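PDB 3TTY: beta-galactosidase from Bacillus circulans subsp. alkalophilus, which hydrolyses terminal, non-reducing beta-D-galactose residues of beta-galactosides, as a glycoside hydrolase with a TIM barrel. Local coordinates for residues E426-I439 with S588-C602. Residues are numbered along the deposited sequence; the frame is centred on the assembly and turned at random.
Sequences EVHKYYDALYKQNI and SPDADFLQGLIANLC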
ATOM      1  N   GLU A 426       7.981  14.528  18.227  1.00 22.76           N
ATOM      2  CA  GLU A 426       8.496  15.790  18.758  1.00 20.68           C
ATOM      3  C   GLU A 426       8.341  15.860  20.267  1.00 17.68           C
ATOM      4  O   GLU A 426       9.279  16.230  20.959  1.00 20.68           O
ATOM      5  CB  GLU A 426       7.824  16.994  18.095  1.00 19.90           C
ATOM      6  CG  GLU A 426       8.015  17.039  16.598  1.00 16.91           C
ATOM      7  CD  GLU A 426       9.483  17.128  16.196  1.00 21.89           C
ATOM      8  OE1 GLU A 426      10.193  18.060  16.649  1.00 19.32           O
ATOM      9  OE2 GLU A 426       9.932  16.255  15.423  1.00 22.91           O
ATOM     10  N   VAL A 427       7.171  15.496  20.786  1.00 18.85           N
ATOM     11  CA  VAL A 427       6.988  15.523  22.234  1.00 18.44           C
ATOM     12  C   VAL A 427       8.037  14.623  22.899  1.00 21.70           C
ATOM     13  O   VAL A 427       8.648  14.999  23.899  1.00 19.23           O
ATOM     14  CB  VAL A 427       5.554  15.109  22.671  1.00 18.73           C
ATOM     15  CG1 VAL A 427       5.491  14.920  24.183  1.00 20.12           C
ATOM     16  CG2 VAL A 427       4.526  16.157  22.248  1.00 20.68           C
ATOM     17  N   HIS A 428       8.260  13.446  22.317  1.00 19.04           N
ATOM     18  CA  HIS A 428       9.248  12.504  22.831  1.00 19.53           C
ATOM     19  C   HIS A 428      10.699  13.012  22.757  1.00 21.71           C
ATOM     20  O   HIS A 428      11.505  12.703  23.631  1.00 24.11           O
ATOM     21  CB  HIS A 428       9.117  11.140  22.133  1.00 21.79           C
ATOM     22  CG  HIS A 428      10.128  10.130  22.584  1.00 28.37           C
ATOM     23  ND1 HIS A 428      11.087   9.605  21.745  1.00 22.88           N
ATOM     24  CD2 HIS A 428      10.338   9.557  23.798  1.00 20.68           C
ATOM     25  CE1 HIS A 428      11.843   8.756  22.416  1.00 24.69           C
ATOM     26  NE2 HIS A 428      11.407   8.710  23.665  1.00 24.79           N
ATOM     27  N   LYS A 429      11.041  13.782  21.730  1.00 20.69           N
ATOM     28  CA  LYS A 429      12.412  14.301  21.634  1.00 20.64           C
ATOM     29  C   LYS A 429      12.744  15.115  22.875  1.00 22.47           C
ATOM     30  O   LYS A 429      13.876  15.084  23.362  1.00 21.16           O
ATOM     31  CB  LYS A 429      12.615  15.154  20.382  1.00 18.78           C
ATOM     32  CG  LYS A 429      12.637  14.366  19.088  1.00 22.39           C
ATOM     33  CD  LYS A 429      12.678  15.295  17.888  1.00 20.46           C
ATOM     34  CE  LYS A 429      12.806  14.497  16.604  1.00 20.45           C
ATOM     35  NZ  LYS A 429      12.542  15.326  15.419  1.00 17.50           N
ATOM     36  N   TYR A 430      11.753  15.840  23.389  1.00 21.84           N
ATOM     37  CA  TYR A 430      11.966  16.669  24.571  1.00 22.61           C
ATOM     38  C   TYR A 430      11.960  15.814  25.829  1.00 23.55           C
ATOM     39  O   TYR A 430      12.765  16.025  26.738  1.00 25.04           O
ATOM     40  CB  TYR A 430      10.929  17.803  24.655  1.00 18.28           C
ATOM     41  CG  TYR A 430      11.284  18.975  23.759  1.00 21.63           C
ATOM     42  CD1 TYR A 430      12.037  20.046  24.240  1.00 22.63           C
ATOM     43  CD2 TYR A 430      10.910  18.989  22.426  1.00 17.59           C
ATOM     44  CE1 TYR A 430      12.393  21.102  23.408  1.00 18.53           C
ATOM     45  CE2 TYR A 430      11.254  20.035  21.599  1.00 18.22           C
ATOM     46  CZ  TYR A 430      11.988  21.092  22.091  1.00 21.04           C
ATOM     47  OH  TYR A 430      12.326  22.132  21.248  1.00 16.47           O
ATOM     48  N   TYR A 431      11.055  14.842  25.879  1.00 20.72           N
ATOM     49  CA  TYR A 431      10.987  13.943  27.024  1.00 23.06           C
ATOM     50  C   TYR A 431      12.267  13.098  27.164  1.00 22.17           C
ATOM     51  O   TYR A 431      12.791  12.948  28.254  1.00 19.65           O
ATOM     52  CB  TYR A 431       9.757  13.045  26.942  1.00 20.12           C
ATOM     53  CG  TYR A 431       9.545  12.211  28.188  1.00 25.88           C
ATOM     54  CD1 TYR A 431       8.810  12.706  29.261  1.00 25.07           C
ATOM     55  CD2 TYR A 431      10.091  10.931  28.298  1.00 21.35           C
ATOM     56  CE1 TYR A 431       8.609  11.946  30.402  1.00 23.24           C
ATOM     57  CE2 TYR A 431       9.893  10.166  29.436  1.00 20.78           C
ATOM     58  CZ  TYR A 431       9.159  10.678  30.483  1.00 21.55           C
ATOM     59  OH  TYR A 431       8.970   9.931  31.614  1.00 22.44           O
ATOM     60  N   ASP A 432      12.745  12.563  26.043  1.00 22.51           N
ATOM     61  CA  ASP A 432      13.981  11.788  25.977  1.00 20.67           C
ATOM     62  C   ASP A 432      15.124  12.577  26.601  1.00 25.39           C
ATOM     63  O   ASP A 432      15.821  12.087  27.487  1.00 25.99           O
ATOM     64  CB  ASP A 432      14.302  11.495  24.513  1.00 21.64           C
ATOM     65  CG  ASP A 432      15.253  10.323  24.330  1.00 28.74           C
ATOM     66  OD1 ASP A 432      15.144   9.328  25.079  1.00 27.19           O
ATOM     67  OD2 ASP A 432      16.104  10.391  23.411  1.00 30.80           O
ATOM     68  N   ALA A 433      15.299  13.812  26.143  1.00 21.34           N
ATOM     69  CA  ALA A 433      16.368  14.676  26.621  1.00 20.73           C
ATOM     70  C   ALA A 433      16.354  14.800  28.140  1.00 24.76           C
ATOM     71  O   ALA A 433      17.408  14.857  28.771  1.00 28.73           O
ATOM     72  CB  ALA A 433      16.274  16.063  25.964  1.00 20.79           C
ATOM     73  N   LEU A 434      15.163  14.849  28.727  1.00 22.78           N
ATOM     74  CA  LEU A 434      15.054  14.900  30.180  1.00 24.47           C
ATOM     75  C   LEU A 434      15.399  13.528  30.759  1.00 26.48           C
ATOM     76  O   LEU A 434      16.194  13.419  31.693  1.00 22.03           O
ATOM     77  CB  LEU A 434      13.653  15.339  30.602  1.00 22.71           C
ATOM     78  CG  LEU A 434      13.311  16.821  30.342  1.00 24.84           C
ATOM     79  CD1 LEU A 434      11.826  17.016  30.093  1.00 18.46           C
ATOM     80  CD2 LEU A 434      13.756  17.690  31.505  1.00 21.73           C
ATOM     81  N   TYR A 435      14.800  12.491  30.178  1.00 23.72           N
ATOM     82  CA  TYR A 435      15.025  11.108  30.576  1.00 24.78           C
ATOM     83  C   TYR A 435      16.518  10.824  30.704  1.00 24.32           C
ATOM     84  O   TYR A 435      16.960  10.280  31.708  1.00 23.83           O
ATOM     85  CB  TYR A 435      14.362  10.184  29.547  1.00 19.99           C
ATOM     86  CG  TYR A 435      14.630   8.700  29.645  1.00 16.90           C
ATOM     87  CD1 TYR A 435      13.744   7.856  30.304  1.00 22.24           C
ATOM     88  CD2 TYR A 435      15.727   8.128  29.011  1.00 22.92           C
ATOM     89  CE1 TYR A 435      13.964   6.482  30.372  1.00 21.38           C
ATOM     90  CE2 TYR A 435      15.967   6.755  29.074  1.00 21.59           C
ATOM     91  CZ  TYR A 435      15.074   5.940  29.756  1.00 25.02           C
ATOM     92  OH  TYR A 435      15.288   4.583  29.818  1.00 29.18           O
ATOM     93  N   LYS A 436      17.291  11.217  29.698  1.00 21.92           N
ATOM     94  CA  LYS A 436      18.720  10.918  29.668  1.00 25.88           C
ATOM     95  C   LYS A 436      19.519  11.577  30.784  1.00 25.56           C
ATOM     96  O   LYS A 436      20.669  11.213  31.025  1.00 27.82           O
ATOM     97  CB  LYS A 436      19.317  11.314  28.324  1.00 27.82           C
ATOM     98  CG  LYS A 436      18.935  10.397  27.188  1.00 29.73           C
ATOM     99  CD  LYS A 436      19.408  10.979  25.861  1.00 32.81           C
ATOM    100  CE  LYS A 436      19.058  10.053  24.705  1.00 40.41           C
ATOM    101  NZ  LYS A 436      19.250  10.715  23.376  1.00 59.30           N
ATOM    102  N   GLN A 437      18.915  12.547  31.458  1.00 22.06           N
ATOM    103  CA  GLN A 437      19.610  13.271  32.506  1.00 25.89           C
ATOM    104  C   GLN A 437      18.980  12.983  33.857  1.00 25.76           C
ATOM    105  O   GLN A 437      19.361  13.576  34.862  1.00 26.78           O
ATOM    106  CB  GLN A 437      19.639  14.780  32.212  1.00 23.60           C
ATOM    107  CG  GLN A 437      20.299  15.102  30.871  1.00 26.34           C
ATOM    108  CD  GLN A 437      20.279  16.587  30.529  1.00 29.68           C
ATOM    109  OE1 GLN A 437      20.189  17.437  31.414  1.00 32.68           O
ATOM    110  NE2 GLN A 437      20.367  16.902  29.241  1.00 26.22           N
ATOM    111  N   ASN A 438      18.032  12.050  33.875  1.00 20.80           N
ATOM    112  CA  ASN A 438      17.356  11.679  35.111  1.00 25.11           C
ATOM    113  C   ASN A 438      16.693  12.895  35.771  1.00 26.02           C
ATOM    114  O   ASN A 438      16.653  13.015  36.999  1.00 25.20           O
ATOM    115  CB  ASN A 438      18.324  10.982  36.082  1.00 25.24           C
ATOM    116  CG  ASN A 438      18.991   9.748  35.470  1.00 28.68           C
ATOM    117  OD1 ASN A 438      18.363   8.982  34.732  1.00 30.64           O
ATOM    118  ND2 ASN A 438      20.268   9.557  35.770  1.00 27.52           N
ATOM    119  N   ILE A 439      16.184  13.803  34.946  1.00 24.43           N
ATOM    120  CA  ILE A 439      15.427  14.934  35.462  1.00 27.29           C
ATOM    121  C   ILE A 439      14.009  14.450  35.640  1.00 24.86           C
ATOM    122  O   ILE A 439      13.371  14.029  34.679  1.00 25.87           O
ATOM    123  CB  ILE A 439      15.414  16.138  34.486  1.00 30.08           C
ATOM    124  CG1 ILE A 439      16.835  16.547  34.069  1.00 25.40           C
ATOM    125  CG2 ILE A 439      14.673  17.316  35.108  1.00 20.63           C
ATOM    126  CD1 ILE A 439      17.556  17.380  35.101  1.00 28.56           C
ATOM    127  N   SER A 588      13.224  21.703  14.627  1.00 19.43           N
ATOM    128  CA  SER A 588      13.351  20.448  15.355  1.00 20.67           C
ATOM    129  C   SER A 588      14.824  20.096  15.429  1.00 22.46           C
ATOM    130  O   SER A 588      15.437  19.718  14.414  1.00 22.53           O
ATOM    131  CB  SER A 588      12.586  19.321  14.666  1.00 21.82           C
ATOM    132  OG  SER A 588      12.559  18.172  15.500  1.00 22.02           O
ATOM    133  N   PRO A 589      15.403  20.222  16.629  1.00 17.23           N
ATOM    134  CA  PRO A 589      16.852  20.148  16.813  1.00 24.47           C
ATOM    135  C   PRO A 589      17.335  18.737  17.152  1.00 28.31           C
ATOM    136  O   PRO A 589      16.561  17.948  17.702  1.00 22.30           O
ATOM    137  CB  PRO A 589      17.096  21.092  18.005  1.00 27.07           C
ATOM    138  CG  PRO A 589      15.692  21.458  18.553  1.00 19.26           C
ATOM    139  CD  PRO A 589      14.722  20.512  17.898  1.00 18.11           C
ATOM    140  N   ASP A 590      18.594  18.435  16.829  1.00 26.91           N
ATOM    141  CA  ASP A 590      19.186  17.144  17.187  1.00 27.94           C
ATOM    142  C   ASP A 590      19.293  16.956  18.696  1.00 25.32           C
ATOM    143  O   ASP A 590      19.040  17.882  19.475  1.00 22.78           O
ATOM    144  CB  ASP A 590      20.551  16.936  16.515  1.00 26.84           C
ATOM    145  CG  ASP A 590      21.631  17.876  17.044  1.00 26.58           C
ATOM    146  OD1 ASP A 590      21.615  18.242  18.242  1.00 23.21           O
ATOM    147  OD2 ASP A 590      22.520  18.231  16.242  1.00 27.47           O
ATOM    148  N   ALA A 591      19.678  15.751  19.096  1.00 24.98           N
ATOM    149  CA  ALA A 591      19.627  15.338  20.489  1.00 24.75           C
ATOM    150  C   ALA A 591      20.669  16.040  21.347  1.00 26.84           C
ATOM    151  O   ALA A 591      20.445  16.288  22.538  1.00 28.80           O
ATOM    152  CB  ALA A 591      19.779  13.813  20.600  1.00 25.24           C
ATOM    153  N   ASP A 592      21.818  16.338  20.755  1.00 24.59           N
ATOM    154  CA  ASP A 592      22.868  17.029  21.493  1.00 30.70           C
ATOM    155  C   ASP A 592      22.393  18.433  21.872  1.00 29.75           C
ATOM    156  O   ASP A 592      22.615  18.886  23.000  1.00 30.10           O
ATOM    157  CB  ASP A 592      24.177  17.094  20.689  1.00 28.25           C
ATOM    158  CG  ASP A 592      24.784  15.714  20.428  1.00 37.86           C
ATOM    159  OD1 ASP A 592      24.557  14.769  21.234  1.00 30.71           O
ATOM    160  OD2 ASP A 592      25.492  15.581  19.404  1.00 39.25           O
ATOM    161  N   PHE A 593      21.733  19.117  20.938  1.00 24.37           N
ATOM    162  CA  PHE A 593      21.185  20.435  21.246  1.00 27.02           C
ATOM    163  C   PHE A 593      20.204  20.359  22.407  1.00 26.41           C
ATOM    164  O   PHE A 593      20.329  21.101  23.382  1.00 24.99           O
ATOM    165  CB  PHE A 593      20.496  21.074  20.038  1.00 26.89           C
ATOM    166  CG  PHE A 593      19.855  22.401  20.353  1.00 27.28           C
ATOM    167  CD1 PHE A 593      20.586  23.578  20.261  1.00 23.84           C
ATOM    168  CD2 PHE A 593      18.534  22.467  20.776  1.00 23.94           C
ATOM    169  CE1 PHE A 593      20.006  24.794  20.554  1.00 22.47           C
ATOM    170  CE2 PHE A 593      17.951  23.679  21.073  1.00 25.23           C
ATOM    171  CZ  PHE A 593      18.693  24.847  20.961  1.00 23.37           C
ATOM    172  N   LEU A 594      19.231  19.456  22.304  1.00 24.65           N
ATOM    173  CA  LEU A 594      18.236  19.298  23.362  1.00 25.55           C
ATOM    174  C   LEU A 594      18.855  18.899  24.699  1.00 26.66           C
ATOM    175  O   LEU A 594      18.362  19.294  25.755  1.00 24.74           O
ATOM    176  CB  LEU A 594      17.124  18.332  22.948  1.00 21.15           C
ATOM    177  CG  LEU A 594      16.189  18.865  21.850  1.00 23.67           C
ATOM    178  CD1 LEU A 594      15.181  17.799  21.443  1.00 23.33           C
ATOM    179  CD2 LEU A 594      15.477  20.149  22.286  1.00 21.65           C
ATOM    180  N   GLN A 595      19.938  18.127  24.657  1.00 26.68           N
ATOM    181  CA  GLN A 595      20.682  17.842  25.876  1.00 26.90           C
ATOM    182  C   GLN A 595      21.119  19.145  26.543  1.00 25.26           C
ATOM    183  O   GLN A 595      20.839  19.372  27.718  1.00 27.96           O
ATOM    184  CB  GLN A 595      21.910  16.976  25.588  1.00 31.85           C
ATOM    185  CG  GLN A 595      22.931  17.011  26.717  1.00 35.98           C
ATOM    186  CD  GLN A 595      24.071  16.018  26.542  1.00 46.33           C
ATOM    187  OE1 GLN A 595      24.501  15.387  27.509  1.00 52.77           O
ATOM    188  NE2 GLN A 595      24.574  15.883  25.313  1.00 40.55           N
ATOM    189  N   GLY A 596      21.804  19.994  25.778  1.00 27.82           N
ATOM    190  CA  GLY A 596      22.293  21.270  26.271  1.00 27.39           C
ATOM    191  C   GLY A 596      21.194  22.203  26.747  1.00 23.88           C
ATOM    192  O   GLY A 596      21.278  22.764  27.847  1.00 23.99           O
ATOM    193  N   LEU A 597      20.161  22.354  25.923  1.00 23.29           N
ATOM    194  CA  LEU A 597      19.021  23.210  26.240  1.00 23.41           C
ATOM    195  C   LEU A 597      18.384  22.826  27.570  1.00 24.73           C
ATOM    196  O   LEU A 597      18.216  23.660  28.466  1.00 24.02           O
ATOM    197  CB  LEU A 597      17.978  23.146  25.119  1.00 24.13           C
ATOM    198  CG  LEU A 597      16.782  24.087  25.303  1.00 23.88           C
ATOM    199  CD1 LEU A 597      17.273  25.524  25.381  1.00 25.71           C
ATOM    200  CD2 LEU A 597      15.738  23.930  24.195  1.00 25.15           C
ATOM    201  N   ILE A 598      18.043  21.551  27.691  1.00 26.09           N
ATOM    202  CA  ILE A 598      17.451  21.012  28.907  1.00 22.91           C
ATOM    203  C   ILE A 598      18.327  21.238  30.128  1.00 25.51           C
ATOM    204  O   ILE A 598      17.850  21.642  31.188  1.00 29.04           O
ATOM    205  CB  ILE A 598      17.229  19.511  28.745  1.00 24.04           C
ATOM    206  CG1 ILE A 598      16.157  19.277  27.682  1.00 27.37           C
ATOM    207  CG2 ILE A 598      16.837  18.885  30.061  1.00 23.69           C
ATOM    208  CD1 ILE A 598      14.844  19.963  27.980  1.00 23.88           C
ATOM    209  N   ALA A 599      19.613  20.950  29.977  1.00 27.55           N
ATOM    210  CA  ALA A 599      20.579  21.174  31.041  1.00 25.92           C
ATOM    211  C   ALA A 599      20.596  22.645  31.476  1.00 22.71           C
ATOM    212  O   ALA A 599      20.631  22.955  32.674  1.00 28.11           O
ATOM    213  CB  ALA A 599      21.968  20.727  30.585  1.00 24.53           C
ATOM    214  N   ASN A 600      20.563  23.548  30.503  1.00 22.91           N
ATOM    215  CA  ASN A 600      20.554  24.974  30.802  1.00 25.06           C
ATOM    216  C   ASN A 600      19.295  25.391  31.533  1.00 28.37           C
ATOM    217  O   ASN A 600      19.360  26.024  32.589  1.00 30.32           O
ATOM    218  CB  ASN A 600      20.702  25.790  29.526  1.00 24.86           C
ATOM    219  CG  ASN A 600      22.102  25.752  28.990  1.00 27.85           C
ATOM    220  OD1 ASN A 600      22.982  25.140  29.594  1.00 27.75           O
ATOM    221  ND2 ASN A 600      22.322  26.387  27.843  1.00 26.52           N
ATOM    222  N   LEU A 601      18.149  25.015  30.974  1.00 25.69           N
ATOM    223  CA  LEU A 601      16.866  25.397  31.546  1.00 26.55           C
ATOM    224  C   LEU A 601      16.732  24.895  32.970  1.00 25.27           C
ATOM    225  O   LEU A 601      16.241  25.614  33.829  1.00 26.85           O
ATOM    226  CB  LEU A 601      15.706  24.900  30.674  1.00 27.72           C
ATOM    227  CG  LEU A 601      15.708  25.457  29.243  1.00 32.73           C
ATOM    228  CD1 LEU A 601      14.322  25.400  28.624  1.00 25.38           C
ATOM    229  CD2 LEU A 601      16.236  26.891  29.198  1.00 26.04           C
ATOM    230  N   CYS A 602      17.194  23.671  33.226  1.00 24.27           N
ATOM    231  CA  CYS A 602      17.111  23.104  34.572  1.00 26.47           C
ATOM    232  C   CYS A 602      18.052  23.811  35.564  1.00 28.45           C
ATOM    233  O   CYS A 602      17.671  24.105  36.697  1.00 31.17           O
ATOM    234  CB  CYS A 602      17.379  21.591  34.554  1.00 28.04           C
ATOM    235  SG  CYS A 602      16.126  20.604  33.666  1.00 24.89           S
TER
HETATM  236  O   HOH W   1      15.519  16.220  15.113  1.00 30.39           O
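Leu-594 lays its CD2 methyl over one face of the Tyr-430 ring, 3.4 Å from CE1, while its CD1 rests on the Lys-429 backbone carbonyl and CB. This is helix-on-helix packing within the beta-galactosidase trimerisation domain: helices 426-435 and 591-602 cross at -63° with their axes 9.0 Å apart. Ala-433 points its CB at helix 591-602, 3.6 Å from Ile-598 CG1 and also against Leu-594 CB. With Ile-598 CG2 anti to the backbone N, that methyl is carried to Leu-434 CD2, the two side chains meeting nearly at right angles. On its far side, helix 426-435 packs through Val-427 and Tyr-431 against strands 399-402 and 441-444.

A polar cluster joins the start of 588-602 to Glu-426 and Lys-429. The buried Ser-588 donates through OG to the syn lone pair of OE1 of Glu-426, itself buried, at 2.6 Å and accepts from Lys-429 NZ at 2.8 Å, and the same ammonium forms a salt bridge with Glu-426 OE2. Replacing Glu-426 by alanine removes the carboxylate, which is likely to leave the Lys-429 charge without its mate and the Ser-588 hydroxyl without this acceptor. A water accepting from Lys-429 NZ also reaches Pro-589 O, weakly.

At the other end a Schellman motif with Asn-438 at C-prime finishes helix 426-435, and Ile-439 CD1 lies 3.8 Å from Cys-602 SG. The extended Gln-437 chain delivers NE2 to Gln-595 O at 2.9 Å, on the opposite face of that carbonyl plane from Ala-599 N.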